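Local coordinates for protein glycosyl hydrolase family 88 (Pedobacter heparinus, PDB 3WIW) that removes the unsaturated glucuronyl residue from heparin-derived oligosaccharides as an unsaturated glucuronyl hydrolase of glycoside hydrolase family 88, at residues 257-260 with 264-267. Numbering follows the deposited sequence. Where two conformers were deposited one is given.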
loop_
_atom_site.group_PDB
_atom_site.type_symbol
_atom_site.label_atom_id
_atom_site.label_comp_id
_atom_site.label_asym_id
_atom_site.label_seq_id
_atom_site.Cartn_x
_atom_site.Cartn_y
_atom_site.Cartn_z
ATOM N N MET A 257 4.417 10.110 -1.090
ATOM C CA MET A 257 5.613 9.516 -0.498
ATOM C C MET A 257 6.876 9.957 -1.253
ATOM O O MET A 257 7.909 10.246 -0.627
ATOM C CB MET A 257 5.445 7.992 -0.438
ATOM C CG MET A 257 6.691 7.202 -0.067
ATOM S SD MET A 257 7.817 6.872 -1.462
ATOM C CE MET A 257 6.751 5.847 -2.480
ATOM N N SER A 258 6.833 10.034 -2.588
ATOM C CA SER A 258 8.022 10.480 -3.332
ATOM C C SER A 258 8.353 11.918 -2.982
ATOM O O SER A 258 9.528 12.261 -2.898
ATOM C CB SER A 258 7.808 10.359 -4.835
ATOM O OG SER A 258 7.843 8.996 -5.247
ATOM N N TYR A 259 7.337 12.774 -2.797
ATOM C CA TYR A 259 7.599 14.122 -2.300
ATOM C C TYR A 259 8.269 14.092 -0.924
ATOM O O TYR A 259 9.276 14.768 -0.694
ATOM C CB TYR A 259 6.356 15.015 -2.289
ATOM C CG TYR A 259 6.702 16.393 -1.750
ATOM C CD1 TYR A 259 7.475 17.283 -2.496
ATOM C CD2 TYR A 259 6.327 16.773 -0.468
ATOM C CE1 TYR A 259 7.803 18.527 -2.000
ATOM C CE2 TYR A 259 6.645 18.026 0.038
ATOM C CZ TYR A 259 7.389 18.895 -0.731
ATOM O OH TYR A 259 7.709 20.133 -0.235
ATOM N N LYS A 260 7.715 13.310 -0.010
ATOM C CA LYS A 260 8.244 13.228 1.349
ATOM C C LYS A 260 9.726 12.850 1.332
ATOM O O LYS A 260 10.529 13.418 2.080
ATOM C CB LYS A 260 7.438 12.195 2.129
ATOM C CG LYS A 260 7.789 12.034 3.597
ATOM C CD LYS A 260 6.794 10.993 4.144
ATOM C CE LYS A 260 6.730 10.879 5.647
ATOM N NZ LYS A 260 5.735 9.807 5.956
ATOM N N ASP A 264 11.034 16.949 -4.100
ATOM C CA ASP A 264 10.890 17.523 -5.430
ATOM C C ASP A 264 9.452 17.986 -5.600
ATOM O O ASP A 264 8.524 17.175 -5.566
ATOM C CB ASP A 264 11.280 16.503 -6.500
ATOM C CG ASP A 264 11.436 17.127 -7.871
ATOM O OD1 ASP A 264 10.578 17.938 -8.259
ATOM O OD2 ASP A 264 12.438 16.827 -8.556
ATOM N N LYS A 265 9.269 19.295 -5.759
ATOM C CA LYS A 265 7.940 19.894 -5.829
ATOM C C LYS A 265 7.071 19.350 -6.965
ATOM O O LYS A 265 5.849 19.377 -6.873
ATOM C CB LYS A 265 8.060 21.416 -5.900
ATOM C CG LYS A 265 8.487 22.048 -4.584
ATOM C CD LYS A 265 7.436 21.852 -3.503
ATOM C CE LYS A 265 7.826 22.582 -2.230
ATOM N NZ LYS A 265 8.256 23.978 -2.505
ATOM N N LYS A 266 7.689 18.834 -8.022
ATOM C CA LYS A 266 6.911 18.248 -9.121
ATOM C C LYS A 266 6.031 17.102 -8.606
ATOM O O LYS A 266 4.895 16.903 -9.065
ATOM C CB LYS A 266 7.805 17.707 -10.216
ATOM C CG LYS A 266 8.515 18.776 -10.984
ATOM C CD LYS A 266 9.440 18.156 -12.013
ATOM C CE LYS A 266 10.156 19.227 -12.818
ATOM N NZ LYS A 266 10.922 18.629 -13.946
ATOM N N PHE A 267 6.528 16.360 -7.625
ATOM C CA PHE A 267 5.775 15.244 -7.079
ATOM C C PHE A 267 4.578 15.694 -6.239
ATOM O O PHE A 267 3.512 15.090 -6.307
ATOM C CB PHE A 267 6.692 14.342 -6.258
ATOM C CG PHE A 267 7.777 13.670 -7.054
ATOM C CD1 PHE A 267 7.591 13.302 -8.387
ATOM C CD2 PHE A 267 8.998 13.382 -6.448
ATOM C CE1 PHE A 267 8.619 12.645 -9.087
ATOM C CE2 PHE A 267 10.019 12.755 -7.148
ATOM C CZ PHE A 267 9.828 12.378 -8.461
#
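Ser258 and Tyr259 meet Phe267 where helix 245-262 ends and helix 265-279 begins. Ser258 sets its CB over one face of the Phe267 ring, a CH-pi contact. The CB lies 4.1 Å from the ring centroid and 28° off the ring normal. The nearest ring atom is Phe267 CD2, 3.6 Å from Ser258 CB. Beside this, the CB atoms of Tyr259 and Phe267 touch at 4.0 Å. Tyr259 CG is anti to the backbone N (chi1 180°), and this carries the ring out toward Lys265. The lysine has two conformers. In the one given, bends at chi2 (-65°) and chi4 bring its chain alongside the tyrosine, pointing the same way, with Lys265 CE 3.2 Å from Tyr259 OH; this contact is therefore doubtful. Nearer the backbone, Asp264 O sits at the edge of the tyrosine ring, 3.2 Å from Tyr259 CD1. The segments flank the short connection between two consecutive helices of the alpha6/alpha6-barrel. No hydrogen bond crosses between them; the contact is van der Waals, apart from the CH-pi. Asp264 is the N-cap of the second helix. Its OD1 accepts from Lys266 N at 3.0 Å through the anti lone pair, and its O accepts from Phe267 N. Asp264 OD2 forms a salt bridge with Lys199, while Thr262 OG1 links the helix end to the cap, bonding to Ser258 O and Asp264 N. Ser258 OG is held by Gly254 O and Tyr183 OH. Helix 192-208 packs on Phe267 through Ala202, Val203 and Met206.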